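Local coordinates for protein siderophore biosynthesis lipase/esterase, putative (Aspergillus fumigatus, PDB 6GUP) that hydrolyses the ester bonds of the fungal siderophore fusarinine C, releasing fusarinine and iron, but leaves triacetylfusarinine C uncleaved, at residues A[280-285]-A[319-324]; A[162-167]-A[325-330]. All blocks are in the same frame, centred on the assembly; numbering follows the deposited sequence.

Interaction 1. Residues A[280-285]-A[319-324]; sequences VLFSGA and SGIIPN
Phe282 and Ile321 pair in the middle of a short parallel ladder in which strands 280-283 and 320-322 run at 42° to each other, their axes 4.5 Å apart at the closest. Four backbone bonds zip the ladder. Val280 O takes the N-H of Gly320, and Gly320 O takes that of Phe282. Phe282 O then receives Ile322 N at 2.8 Å in a nearly straight bond of 169°. The last bond runs from Gly284 N to Ile322 O. At the start of the ladder a side chain adds a fifth bond, from Val280 N to Ser319 OG, 2.9 Å long. The hydroxyl of Ser319 also bonds to Asp316 O.

Ile321 works with both branches. Ile321 CG1 lies at the edge of the Phe282 ring, near the ring plane, and 3.8 Å from Phe282 CB. Ile321 CG2, set anti to the backbone N, reaches the bare backbone of Gly284, 3.4 Å from Gly284 CA. On the other face Leu281 and Ile322 meet loosely, Leu281 CD2 lying 4.3 Å from Ile322 CD1.

The two strands and helix 295-307 form a beta-alpha-beta unit. Leu298, Leu299 and Trp302 of that helix pack on Phe282. Strand 320-322 is the outermost on this side of the chain's central sheet, and strand 159-163 flanks 278-283 on its other side.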
loop_
_atom_site.group_PDB
_atom_site.type_symbol
_atom_site.label_atom_id
_atom_site.label_comp_id
_atom_site.label_asym_id
_atom_site.label_seq_id
_atom_site.Cartn_x
_atom_site.Cartn_y
_atom_site.Cartn_z
ATOM N N VAL A 280 -3.826 18.357 -19.722
ATOM C CA VAL A 280 -4.780 18.317 -18.614
ATOM C C VAL A 280 -6.140 17.855 -19.143
ATOM O O VAL A 280 -6.656 18.415 -20.110
ATOM C CB VAL A 280 -4.909 19.698 -17.934
ATOM C CG1 VAL A 280 -5.936 19.666 -16.807
ATOM C CG2 VAL A 280 -3.557 20.144 -17.394
ATOM N N LEU A 281 -6.706 16.833 -18.501
ATOM C CA LEU A 281 -8.020 16.298 -18.859
ATOM C C LEU A 281 -9.007 16.525 -17.719
ATOM O O LEU A 281 -9.066 15.737 -16.771
ATOM C CB LEU A 281 -7.920 14.803 -19.183
ATOM C CG LEU A 281 -7.010 14.391 -20.342
ATOM C CD1 LEU A 281 -6.950 12.875 -20.438
ATOM C CD2 LEU A 281 -7.473 14.988 -21.662
ATOM N N PHE A 282 -9.766 17.616 -17.807
ATOM C CA PHE A 282 -10.847 17.881 -16.854
ATOM C C PHE A 282 -12.048 16.991 -17.129
ATOM O O PHE A 282 -12.260 16.544 -18.256
ATOM C CB PHE A 282 -11.322 19.345 -16.905
ATOM C CG PHE A 282 -10.563 20.301 -16.014
ATOM C CD1 PHE A 282 -9.746 19.877 -14.956
ATOM C CD2 PHE A 282 -10.720 21.669 -16.212
ATOM C CE1 PHE A 282 -9.087 20.797 -14.157
ATOM C CE2 PHE A 282 -10.063 22.589 -15.410
ATOM C CZ PHE A 282 -9.245 22.153 -14.384
ATOM N N SER A 283 -12.839 16.771 -16.084
ATOM C CA SER A 283 -14.093 16.040 -16.185
ATOM C C SER A 283 -15.235 17.058 -16.242
ATOM O O SER A 283 -15.362 17.903 -15.355
ATOM C CB SER A 283 -14.239 15.091 -14.997
ATOM O OG SER A 283 -13.343 14.000 -15.117
ATOM N N GLY A 284 -16.040 16.989 -17.303
ATOM C CA GLY A 284 -17.111 17.962 -17.548
ATOM C C GLY A 284 -18.239 17.956 -16.536
ATOM O O GLY A 284 -18.819 19.007 -16.247
ATOM N N ALA A 285 -18.548 16.778 -16.001
ATOM C CA ALA A 285 -19.539 16.622 -14.939
ATOM C C ALA A 285 -18.864 16.250 -13.616
ATOM O O ALA A 285 -19.391 15.433 -12.854
ATOM C CB ALA A 285 -20.557 15.562 -15.340
ATOM N N SER A 319 -5.540 19.540 -24.446
ATOM C CA SER A 319 -6.149 19.628 -23.118
ATOM C C SER A 319 -7.561 20.190 -23.215
ATOM O O SER A 319 -7.854 21.017 -24.083
ATOM C CB SER A 319 -5.334 20.547 -22.208
ATOM O OG SER A 319 -3.999 20.099 -22.083
ATOM N N GLY A 320 -8.429 19.745 -22.316
ATOM C CA GLY A 320 -9.814 20.186 -22.333
ATOM C C GLY A 320 -10.675 19.546 -21.268
ATOM O O GLY A 320 -10.171 19.006 -20.279
ATOM N N ILE A 321 -11.982 19.608 -21.499
ATOM C CA ILE A 321 -12.989 19.199 -20.531
ATOM C C ILE A 321 -13.797 18.067 -21.163
ATOM O O ILE A 321 -14.562 18.301 -22.099
ATOM C CB ILE A 321 -13.886 20.403 -20.155
ATOM C CG1 ILE A 321 -13.033 21.520 -19.531
ATOM C CG2 ILE A 321 -14.983 19.989 -19.182
ATOM C CD1 ILE A 321 -13.749 22.840 -19.353
ATOM N N ILE A 322 -13.623 16.849 -20.641
ATOM C CA ILE A 322 -14.268 15.650 -21.197
ATOM C C ILE A 322 -15.783 15.773 -20.972
ATOM O O ILE A 322 -16.210 15.897 -19.822
ATOM C CB ILE A 322 -13.772 14.331 -20.538
ATOM C CG1 ILE A 322 -12.237 14.174 -20.599
ATOM C CG2 ILE A 322 -14.439 13.121 -21.190
ATOM C CD1 ILE A 322 -11.634 14.034 -21.980
ATOM N N PRO A 323 -16.595 15.753 -22.058
ATOM C CA PRO A 323 -18.053 15.889 -21.886
ATOM C C PRO A 323 -18.686 14.774 -21.048
ATOM O O PRO A 323 -18.379 13.599 -21.258
ATOM C CB PRO A 323 -18.594 15.838 -23.324
ATOM C CG PRO A 323 -17.444 16.179 -24.194
ATOM C CD PRO A 323 -16.217 15.700 -23.484
ATOM N N ASN A 324 -19.531 15.163 -20.090
ATOM C CA ASN A 324 -20.298 14.238 -19.234
ATOM C C ASN A 324 -19.471 13.341 -18.292
ATOM O O ASN A 324 -20.039 12.463 -17.637
ATOM C CB ASN A 324 -21.242 13.361 -20.080
ATOM C CG ASN A 324 -22.088 14.168 -21.050
ATOM O OD1 ASN A 324 -22.158 13.853 -22.238
ATOM N ND2 ASN A 324 -22.733 15.215 -20.548
#

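Interaction 2. Residues A[162-167]-A[325-330]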
loop_
_atom_site.group_PDB
_atom_site.type_symbol
_atom_site.label_atom_id
_atom_site.label_comp_id
_atom_site.label_asym_id
_atom_site.label_seq_id
_atom_site.Cartn_x
_atom_site.Cartn_y
_atom_site.Cartn_z
ATOM N N MET A 162 -2.330 15.087 -16.561
ATOM C CA MET A 162 -3.047 15.264 -15.296
ATOM C C MET A 162 -4.540 15.083 -15.546
ATOM O O MET A 162 -5.154 15.874 -16.262
ATOM C CB MET A 162 -2.772 16.647 -14.699
ATOM C CG MET A 162 -1.299 16.935 -14.458
ATOM S SD MET A 162 -1.004 18.260 -13.266
ATOM C CE MET A 162 -1.501 19.704 -14.196
ATOM N N GLN A 163 -5.113 14.032 -14.963
ATOM C CA GLN A 163 -6.525 13.702 -15.138
ATOM C C GLN A 163 -7.307 14.136 -13.902
ATOM O O GLN A 163 -7.029 13.671 -12.796
ATOM C CB GLN A 163 -6.682 12.199 -15.378
ATOM C CG GLN A 163 -8.092 11.754 -15.751
ATOM C CD GLN A 163 -8.984 11.469 -14.552
ATOM O OE1 GLN A 163 -8.555 10.862 -13.573
ATOM N NE2 GLN A 163 -10.237 11.899 -14.631
ATOM N N ALA A 164 -8.282 15.024 -14.108
ATOM C CA ALA A 164 -9.093 15.599 -13.031
ATOM C C ALA A 164 -8.265 16.181 -11.866
ATOM O O ALA A 164 -8.459 15.786 -10.710
ATOM C CB ALA A 164 -10.100 14.568 -12.527
ATOM N N PRO A 165 -7.328 17.108 -12.169
ATOM C CA PRO A 165 -6.621 17.807 -11.090
ATOM C C PRO A 165 -7.558 18.801 -10.405
ATOM O O PRO A 165 -7.857 19.862 -10.958
ATOM C CB PRO A 165 -5.474 18.517 -11.815
ATOM C CG PRO A 165 -5.964 18.707 -13.203
ATOM C CD PRO A 165 -6.865 17.546 -13.501
ATOM N N VAL A 166 -8.016 18.433 -9.211
ATOM C CA VAL A 166 -9.097 19.128 -8.521
ATOM C C VAL A 166 -8.618 19.565 -7.138
ATOM O O VAL A 166 -7.928 18.815 -6.444
ATOM C CB VAL A 166 -10.337 18.206 -8.417
ATOM C CG1 VAL A 166 -11.373 18.738 -7.432
ATOM C CG2 VAL A 166 -10.964 18.024 -9.794
ATOM N N SER A 167 -8.993 20.784 -6.752
ATOM C CA SER A 167 -8.676 21.319 -5.429
ATOM C C SER A 167 -9.507 20.619 -4.354
ATOM O O SER A 167 -10.740 20.659 -4.396
ATOM C CB SER A 167 -8.931 22.830 -5.382
ATOM O OG SER A 167 -8.873 23.328 -4.055
ATOM N N ALA A 325 -18.159 13.570 -18.194
ATOM C CA ALA A 325 -17.293 12.726 -17.371
ATOM C C ALA A 325 -17.425 13.120 -15.908
ATOM O O ALA A 325 -17.495 14.305 -15.593
ATOM C CB ALA A 325 -15.842 12.843 -17.811
ATOM N N SER A 326 -17.456 12.125 -15.026
ATOM C CA SER A 326 -17.426 12.353 -13.583
ATOM C C SER A 326 -15.958 12.404 -13.167
ATOM O O SER A 326 -15.070 12.234 -14.007
ATOM C CB SER A 326 -18.175 11.243 -12.840
ATOM O OG SER A 326 -17.505 10.000 -12.946
ATOM N N HIS A 327 -15.706 12.636 -11.880
ATOM C CA HIS A 327 -14.338 12.782 -11.367
ATOM C C HIS A 327 -13.459 11.566 -11.664
ATOM O O HIS A 327 -12.374 11.704 -12.232
ATOM C CB HIS A 327 -14.354 13.045 -9.859
ATOM C CG HIS A 327 -12.996 13.302 -9.282
ATOM N ND1 HIS A 327 -12.312 14.480 -9.487
ATOM C CD2 HIS A 327 -12.189 12.524 -8.522
ATOM C CE1 HIS A 327 -11.145 14.421 -8.871
ATOM N NE2 HIS A 327 -11.046 13.245 -8.276
ATOM N N ALA A 328 -13.944 10.388 -11.275
ATOM C CA ALA A 328 -13.221 9.126 -11.465
ATOM C C ALA A 328 -13.764 8.262 -12.613
ATOM O O ALA A 328 -13.182 7.220 -12.912
ATOM C CB ALA A 328 -13.222 8.333 -10.167
ATOM N N LEU A 329 -14.860 8.687 -13.252
ATOM C CA LEU A 329 -15.475 7.952 -14.370
ATOM C C LEU A 329 -15.842 6.507 -13.973
ATOM O O LEU A 329 -15.685 5.569 -14.760
ATOM C CB LEU A 329 -14.566 7.984 -15.616
ATOM C CG LEU A 329 -14.189 9.359 -16.197
ATOM C CD1 LEU A 329 -13.042 10.027 -15.445
ATOM C CD2 LEU A 329 -13.827 9.231 -17.671
ATOM N N SER A 330 -16.350 6.351 -12.749
ATOM C CA SER A 330 -16.543 5.033 -12.123
ATOM C C SER A 330 -17.800 4.286 -12.568
ATOM O O SER A 330 -17.809 3.054 -12.596
ATOM C CB SER A 330 -16.589 5.175 -10.597
ATOM O OG SER A 330 -15.501 5.940 -10.112
#
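His327 meets segment 162-167 with one corner of its imidazole ring. CG lies anti to the backbone N (chi1 -176°), and this carries the ring out to Ala164 and Val166. Val166 CG2 sits at the ring edge, in its plane, 3.7 Å from His327 CE1. The CB of Ala164 comes close to the same ring, 3.8 Å from His327 ND1. Ala164 O approaches obliquely, 3.5 Å from His327 CE1.

The main chain of His327 is held as well. Gln163 bends at chi2 (-87°), which brings its amide up against the backbone carbonyl of His327. There Gln163 NE2 gives a nearly straight bond of 171° to His327 O, 3.2 Å long. The acceptor lies almost in the plane of the Gln163 amide, while the nitrogen stands somewhat off the carbonyl plane of His327. The other end of this amide, OE1, is bonded to His122 and Tyr54, so both ends have partners and the group is fixed against a flip.

In this alpha/beta-hydrolase the loop 325-330 probably carries the catalytic histidine. His327 NE2 bonds to Ser123 OG and His327 ND1 to Asp286 OD2, consistent with a Ser-His-Asp triad whose serine sits on a nucleophile elbow.

Leu329 lies beside the glutamine. The two side chains run past each other in opposite directions, with Leu329 CD1 3.5 Å from Gln163 NE2. A weak bond from Leu329 N to Ser326 OG spans the turn around His327. Leu341 of helix 335-353 packs against both Gln163 and Leu329.

Overall arrangement
From the N terminus, the chain first reaches 162-167, at the end of strand 159-163. It runs through several helices to 280-285, crosses helix 295-307 and returns at 319-324. Interaction 1 closes that shorter loop. The chain then passes straight into 325-330, where interaction 2 closes a loop of 157 residues. Interaction 1 is therefore nested inside interaction 2. Their centres lie about 8 Å apart, and they touch directly: Ser283 OG is 2.7 Å from Ser326 O, a probable hydrogen bond. Together they tie three neighbouring strands at one side of the sheet to the loop carrying His327, which precedes helix 335-353.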